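Local coordinates for ThiJ/PfpI family protein (Pseudomonas syringae pv. tomato, PDB 3EWN), which is of unknown function but belongs to the DJ-1/PfpI family, within the class I glutamine amidotransferase-like group, at residues A[27-32]-A[127-132]; A[100-105]-A[238-243]. All coordinates share one frame; numbering follows the deposited sequence.

Contact 1 of 2, residues A[27-32]-A[127-132]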
ATOM      1  N   ALA A  27       5.747  15.126  -6.632  1.00  8.11           N
ATOM      2  CA  ALA A  27       4.536  14.996  -7.434  1.00  7.61           C
ATOM      3  C   ALA A  27       4.307  13.535  -7.813  1.00  9.33           C
ATOM      4  O   ALA A  27       5.169  12.901  -8.421  1.00  7.63           O
ATOM      5  CB  ALA A  27       4.639  15.853  -8.695  1.00  8.46           C
HETATM    6  N   MSE A  28       3.137  13.015  -7.455  1.00  7.90           N
HETATM    7  CA  MSE A  28       2.785  11.633  -7.752  1.00  7.16           C
HETATM    8  C   MSE A  28       1.576  11.597  -8.679  1.00  6.71           C
HETATM    9  O   MSE A  28       0.480  12.010  -8.310  1.00  6.97           O
HETATM   10  CB  MSE A  28       2.485  10.890  -6.447  1.00  7.67           C
HETATM   11  CG  MSE A  28       3.621  11.002  -5.418  1.00  8.55           C
HETATM   12 SE   MSE A  28       3.337  10.049  -3.768  1.00 15.39          SE
HETATM   13  CE  MSE A  28       3.948   8.320  -4.301  1.00  7.28           C
ATOM     14  N   LEU A  29       1.792  11.109  -9.895  1.00  5.67           N
ATOM     15  CA  LEU A  29       0.733  11.019 -10.885  1.00  5.84           C
ATOM     16  C   LEU A  29      -0.273   9.930 -10.532  1.00  6.94           C
ATOM     17  O   LEU A  29       0.104   8.861 -10.060  1.00  7.75           O
ATOM     18  CB  LEU A  29       1.332  10.712 -12.262  1.00  6.87           C
ATOM     19  CG  LEU A  29       0.353  10.476 -13.414  1.00  4.95           C
ATOM     20  CD1 LEU A  29      -0.267  11.796 -13.847  1.00  7.21           C
ATOM     21  CD2 LEU A  29       1.096   9.832 -14.585  1.00  7.32           C
ATOM     22  N   VAL A  30      -1.554  10.219 -10.741  1.00  6.97           N
ATOM     23  CA  VAL A  30      -2.606   9.231 -10.515  1.00  6.21           C
ATOM     24  C   VAL A  30      -3.505   9.305 -11.739  1.00  7.07           C
ATOM     25  O   VAL A  30      -3.601  10.349 -12.375  1.00  7.07           O
ATOM     26  CB  VAL A  30      -3.449   9.495  -9.231  1.00  7.14           C
ATOM     27  CG1 VAL A  30      -2.568   9.360  -8.003  1.00  6.04           C
ATOM     28  CG2 VAL A  30      -4.122  10.862  -9.291  1.00  7.54           C
ATOM     29  N   TYR A  31      -4.146   8.193 -12.076  1.00  6.94           N
ATOM     30  CA  TYR A  31      -5.016   8.142 -13.241  1.00  6.60           C
ATOM     31  C   TYR A  31      -5.982   6.981 -13.107  1.00  8.37           C
ATOM     32  O   TYR A  31      -5.752   6.060 -12.324  1.00  8.44           O
ATOM     33  CB  TYR A  31      -4.174   7.994 -14.517  1.00  6.97           C
ATOM     34  CG  TYR A  31      -3.145   6.882 -14.466  1.00  5.02           C
ATOM     35  CD1 TYR A  31      -3.505   5.556 -14.708  1.00  4.72           C
ATOM     36  CD2 TYR A  31      -1.814   7.155 -14.162  1.00  6.62           C
ATOM     37  CE1 TYR A  31      -2.558   4.527 -14.649  1.00  3.79           C
ATOM     38  CE2 TYR A  31      -0.860   6.133 -14.097  1.00  6.52           C
ATOM     39  CZ  TYR A  31      -1.242   4.825 -14.343  1.00  5.49           C
ATOM     40  OH  TYR A  31      -0.310   3.819 -14.285  1.00  6.63           O
ATOM     41  N   PRO A  32      -7.088   7.014 -13.861  1.00  8.50           N
ATOM     42  CA  PRO A  32      -8.066   5.927 -13.782  1.00  8.29           C
ATOM     43  C   PRO A  32      -7.429   4.583 -14.114  1.00  7.35           C
ATOM     44  O   PRO A  32      -6.648   4.478 -15.055  1.00  6.75           O
ATOM     45  CB  PRO A  32      -9.117   6.332 -14.815  1.00  9.68           C
ATOM     46  CG  PRO A  32      -9.037   7.838 -14.815  1.00  9.58           C
ATOM     47  CD  PRO A  32      -7.545   8.071 -14.780  1.00  8.58           C
ATOM     48  N   SER A 127       6.825   2.759 -15.407  1.00  5.91           N
ATOM     49  CA  SER A 127       7.981   3.086 -16.231  1.00  6.04           C
ATOM     50  C   SER A 127       7.623   3.161 -17.720  1.00  7.63           C
ATOM     51  O   SER A 127       8.410   3.656 -18.520  1.00  7.55           O
ATOM     52  CB  SER A 127       9.124   2.090 -15.986  1.00  7.09           C
ATOM     53  OG  SER A 127       8.659   0.757 -15.879  1.00  7.13           O
ATOM     54  N   LEU A 128       6.442   2.672 -18.093  1.00  7.49           N
ATOM     55  CA  LEU A 128       6.018   2.759 -19.492  1.00  7.41           C
ATOM     56  C   LEU A 128       5.649   4.221 -19.741  1.00  7.06           C
ATOM     57  O   LEU A 128       5.836   4.744 -20.837  1.00  6.99           O
ATOM     58  CB  LEU A 128       4.794   1.877 -19.768  1.00  5.96           C
ATOM     59  CG  LEU A 128       4.905   0.354 -19.651  1.00  6.53           C
ATOM     60  CD1 LEU A 128       3.548  -0.261 -19.991  1.00  6.84           C
ATOM     61  CD2 LEU A 128       5.983  -0.195 -20.580  1.00  8.75           C
ATOM     62  N   ILE A 129       5.119   4.874 -18.711  1.00  6.08           N
ATOM     63  CA  ILE A 129       4.737   6.273 -18.819  1.00  6.42           C
ATOM     64  C   ILE A 129       5.999   7.126 -18.927  1.00  6.84           C
ATOM     65  O   ILE A 129       6.059   8.039 -19.749  1.00  7.09           O
ATOM     66  CB  ILE A 129       3.887   6.717 -17.600  1.00  4.51           C
ATOM     67  CG1 ILE A 129       2.549   5.970 -17.602  1.00  5.11           C
ATOM     68  CG2 ILE A 129       3.664   8.232 -17.635  1.00  6.13           C
ATOM     69  CD1 ILE A 129       1.707   6.184 -16.336  1.00  7.17           C
ATOM     70  N   LEU A 130       7.010   6.820 -18.109  1.00  6.68           N
ATOM     71  CA  LEU A 130       8.273   7.560 -18.146  1.00  7.63           C
ATOM     72  C   LEU A 130       8.911   7.399 -19.520  1.00  8.03           C
ATOM     73  O   LEU A 130       9.456   8.348 -20.085  1.00  8.03           O
ATOM     74  CB  LEU A 130       9.261   7.029 -17.096  1.00  7.99           C
ATOM     75  CG  LEU A 130       8.929   7.140 -15.610  1.00  7.58           C
ATOM     76  CD1 LEU A 130      10.143   6.698 -14.805  1.00  7.68           C
ATOM     77  CD2 LEU A 130       8.548   8.570 -15.255  1.00  8.28           C
ATOM     78  N   GLY A 131       8.851   6.182 -20.048  1.00  6.86           N
ATOM     79  CA  GLY A 131       9.436   5.924 -21.350  1.00  7.16           C
ATOM     80  C   GLY A 131       8.697   6.639 -22.464  1.00  8.18           C
ATOM     81  O   GLY A 131       9.312   7.268 -23.321  1.00  8.82           O
ATOM     82  N   ALA A 132       7.372   6.545 -22.456  1.00  8.40           N
ATOM     83  CA  ALA A 132       6.567   7.187 -23.489  1.00  8.39           C
ATOM     84  C   ALA A 132       6.710   8.706 -23.443  1.00  9.49           C
ATOM     85  O   ALA A 132       6.509   9.380 -24.451  1.00 10.99           O
ATOM     86  CB  ALA A 132       5.098   6.790 -23.334  1.00  8.35           C
TER
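I129 reaches out from its helix and sets a single methyl, CD1, against two side chains, Y31 and L29. The isoleucine runs out to full length, with CD1 anti to CA (chi2 172°), and this carries the methyl across to the other segment. It meets the tyrosine obliquely at the hydroxyl end of the ring: I129 CD1 lies 3.4 Å from Y31 CE2 and 3.7 Å from Y31 OH. L29 approaches the same methyl tip to tip, more loosely, with its CD2 4.1 Å from I129 CD1. CD2 is the branch that reaches out, because chi2 of 74° turns CD1 of the leucine aside and leaves CD2 roughly anti to CA. The hydroxyl of Y31 hydrogen-bonds to P91 O and T97 OG1, which anchors the far end of the ring beside the isoleucine. No hydrogen bond joins the two segments; the touch is apolar and buried. Near the start of the helix, S127 OG bonds to C124 O, and C124 sits in the strand-to-helix bend that in DJ-1/PfpI relatives forms the nucleophile elbow. L29 and Y31 face helix 126-132 on one side of the central sheet, where M110 of helix 104-114 touches both L29 and I129; V30 packs instead on L39 of helix 36-46, and strand 25-29 bonds between strands 53-58 and 87-90.

Contact 2 of 2, residues A[100-105]-A[238-243]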
ATOM      1  N   ALA A 100      -2.908   6.142 -20.013  1.00  8.83           N
ATOM      2  CA  ALA A 100      -2.142   7.284 -19.529  1.00  9.34           C
ATOM      3  C   ALA A 100      -0.887   7.507 -20.378  1.00  9.21           C
ATOM      4  O   ALA A 100      -0.531   8.646 -20.682  1.00  9.92           O
ATOM      5  CB  ALA A 100      -1.756   7.079 -18.067  1.00  9.98           C
ATOM      6  N   ALA A 101      -0.231   6.417 -20.767  1.00  7.60           N
ATOM      7  CA  ALA A 101       0.987   6.493 -21.569  1.00  9.50           C
ATOM      8  C   ALA A 101       0.712   6.868 -23.022  1.00 10.78           C
ATOM      9  O   ALA A 101       1.647   7.060 -23.798  1.00 11.58           O
ATOM     10  CB  ALA A 101       1.733   5.161 -21.511  1.00  7.47           C
ATOM     11  N   SER A 102      -0.566   6.968 -23.382  1.00 11.40           N
ATOM     12  CA  SER A 102      -0.966   7.323 -24.745  1.00 13.07           C
ATOM     13  C   SER A 102      -1.723   8.649 -24.788  1.00 13.37           C
ATOM     14  O   SER A 102      -2.157   9.093 -25.853  1.00 15.44           O
ATOM     15  CB  SER A 102      -1.861   6.228 -25.335  1.00 13.84           C
ATOM     16  OG  SER A 102      -1.204   4.979 -25.327  1.00 19.41           O
ATOM     17  N   ASP A 103      -1.886   9.271 -23.626  1.00 11.37           N
ATOM     18  CA  ASP A 103      -2.597  10.540 -23.515  1.00 11.73           C
ATOM     19  C   ASP A 103      -1.640  11.717 -23.718  1.00 11.93           C
ATOM     20  O   ASP A 103      -0.700  11.908 -22.948  1.00 10.98           O
ATOM     21  CB  ASP A 103      -3.260  10.634 -22.140  1.00 12.87           C
ATOM     22  CG  ASP A 103      -4.064  11.901 -21.966  1.00 13.69           C
ATOM     23  OD1 ASP A 103      -5.101  12.044 -22.645  1.00 14.78           O
ATOM     24  OD2 ASP A 103      -3.654  12.755 -21.153  1.00 14.22           O
ATOM     25  N   ALA A 104      -1.891  12.507 -24.758  1.00 12.50           N
ATOM     26  CA  ALA A 104      -1.036  13.648 -25.077  1.00 12.74           C
ATOM     27  C   ALA A 104      -0.802  14.619 -23.921  1.00 11.49           C
ATOM     28  O   ALA A 104       0.333  15.036 -23.681  1.00 11.57           O
ATOM     29  CB  ALA A 104      -1.606  14.405 -26.277  1.00 12.03           C
ATOM     30  N   GLU A 105      -1.863  14.984 -23.206  1.00 11.86           N
ATOM     31  CA  GLU A 105      -1.720  15.923 -22.100  1.00 12.16           C
ATOM     32  C   GLU A 105      -0.875  15.346 -20.973  1.00 11.77           C
ATOM     33  O   GLU A 105      -0.039  16.043 -20.399  1.00 11.82           O
ATOM     34  CB  GLU A 105      -3.088  16.341 -21.554  1.00 15.31           C
ATOM     35  CG  GLU A 105      -2.991  17.420 -20.487  1.00 21.20           C
ATOM     36  CD  GLU A 105      -4.338  17.986 -20.078  1.00 24.83           C
ATOM     37  OE1 GLU A 105      -4.372  18.829 -19.152  1.00 24.87           O
ATOM     38  OE2 GLU A 105      -5.362  17.593 -20.681  1.00 26.86           O
ATOM     39  N   ASP A 238       4.227  -3.895 -25.644  1.00 10.75           N
ATOM     40  CA  ASP A 238       5.196  -3.922 -26.735  1.00 11.50           C
ATOM     41  C   ASP A 238       4.725  -3.025 -27.877  1.00 11.04           C
ATOM     42  O   ASP A 238       5.523  -2.313 -28.479  1.00 12.64           O
ATOM     43  CB  ASP A 238       5.397  -5.347 -27.262  1.00 13.68           C
ATOM     44  CG  ASP A 238       6.240  -6.205 -26.333  1.00 18.34           C
ATOM     45  OD1 ASP A 238       7.054  -5.643 -25.568  1.00 18.77           O
ATOM     46  OD2 ASP A 238       6.107  -7.447 -26.387  1.00 20.66           O
ATOM     47  N   ALA A 239       3.428  -3.058 -28.174  1.00 10.62           N
ATOM     48  CA  ALA A 239       2.878  -2.236 -29.248  1.00 11.79           C
ATOM     49  C   ALA A 239       3.036  -0.756 -28.913  1.00 12.26           C
ATOM     50  O   ALA A 239       3.394   0.055 -29.770  1.00 12.80           O
ATOM     51  CB  ALA A 239       1.396  -2.573 -29.471  1.00 12.49           C
ATOM     52  N   LEU A 240       2.760  -0.411 -27.660  1.00 11.46           N
ATOM     53  CA  LEU A 240       2.875   0.965 -27.192  1.00 13.15           C
ATOM     54  C   LEU A 240       4.307   1.464 -27.371  1.00 13.33           C
ATOM     55  O   LEU A 240       4.536   2.623 -27.714  1.00 13.35           O
ATOM     56  CB  LEU A 240       2.500   1.049 -25.709  1.00 14.33           C
ATOM     57  CG  LEU A 240       2.688   2.408 -25.030  1.00 14.86           C
ATOM     58  CD1 LEU A 240       1.535   3.323 -25.402  1.00 17.92           C
ATOM     59  CD2 LEU A 240       2.747   2.229 -23.518  1.00 15.30           C
ATOM     60  N   ALA A 241       5.268   0.579 -27.130  1.00 13.59           N
ATOM     61  CA  ALA A 241       6.679   0.931 -27.238  1.00 14.91           C
ATOM     62  C   ALA A 241       7.174   0.929 -28.679  1.00 16.13           C
ATOM     63  O   ALA A 241       8.359   1.132 -28.932  1.00 17.03           O
ATOM     64  CB  ALA A 241       7.517  -0.018 -26.392  1.00 12.85           C
ATOM     65  N   GLY A 242       6.268   0.684 -29.618  1.00 17.79           N
ATOM     66  CA  GLY A 242       6.639   0.698 -31.023  1.00 21.48           C
ATOM     67  C   GLY A 242       7.102  -0.595 -31.668  1.00 23.21           C
ATOM     68  O   GLY A 242       7.635  -0.562 -32.779  1.00 25.07           O
ATOM     69  N   PHE A 243       6.916  -1.732 -31.005  1.00 23.87           N
ATOM     70  CA  PHE A 243       7.336  -2.998 -31.601  1.00 26.48           C
ATOM     71  C   PHE A 243       6.244  -3.580 -32.495  1.00 27.95           C
ATOM     72  O   PHE A 243       5.098  -3.090 -32.426  1.00 28.67           O
ATOM     73  CB  PHE A 243       7.700  -4.020 -30.522  1.00 25.55           C
ATOM     74  CG  PHE A 243       8.919  -3.655 -29.721  1.00 25.71           C
ATOM     75  CD1 PHE A 243       8.808  -2.877 -28.577  1.00 24.61           C
ATOM     76  CD2 PHE A 243      10.180  -4.104 -30.107  1.00 25.98           C
ATOM     77  CE1 PHE A 243       9.933  -2.551 -27.822  1.00 25.20           C
ATOM     78  CE2 PHE A 243      11.314  -3.782 -29.359  1.00 26.73           C
ATOM     79  CZ  PHE A 243      11.187  -3.004 -28.213  1.00 24.44           C
TER
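L240 turns its forked end onto the bend at A101 and S102, with CD2 on the side chain of A101 and CD1 on that of S102. CD2 meets the alanine, 3.7 Å from A101 CB, in a plain apolar touch. The other branch comes up to the serine, with L240 CD1 3.2 Å from S102 OG, a close carbon-oxygen contact and no hydrogen bond. The same methyl lies 4.1 Å from A101 O. The leucine gets there by holding CG anti to its own N (chi1 175°), which sends the side chain out from the flank of the helix toward the 101-102 bend. S102 is turned differently: OG lies beside the serine's own N (chi1 -58°) and hydrogen-bonds back to L98 O, so the hydroxyl is already engaged with helix 95-100 where the methyl rests on it. A type I turn from A100 to D103 shapes this bend, its closing bond, D103 N to A100 O, being weak at 3.3 Å. D103 then serves as N-cap of the next helix and forms a salt bridge with K59. Across the contact, a Schellman motif ends the leucine's helix: G242, with positive phi, and F243 N bonded to D238 O at 2.9 Å. The contact sets the C-terminal end of helix 231-240 against the link between helices 95-100 and 104-114, while A101 also packs on I129 of helix 126-132.

Going from the N terminus, the chain lays down strand 25-29, which opens contact 1, and then reaches 100-105, the first half of contact 2. Helix 126-132 follows and closes contact 1 over 94 intervening residues. Contact 2 closes last, at 238-243, with 132 residues between its own two segments, so the two loops cross. Their centres are 11 Å apart and they touch directly: A132 CB lies 3.5 Å from A101 O, and I129 CD1 lies 4.0 Å from A100 CB. Contact 1 ties the central sheet to helix 126-132 deep in the fold; contact 2 carries the packing outward, joining the 100-105 bend to the final helix near the C terminus.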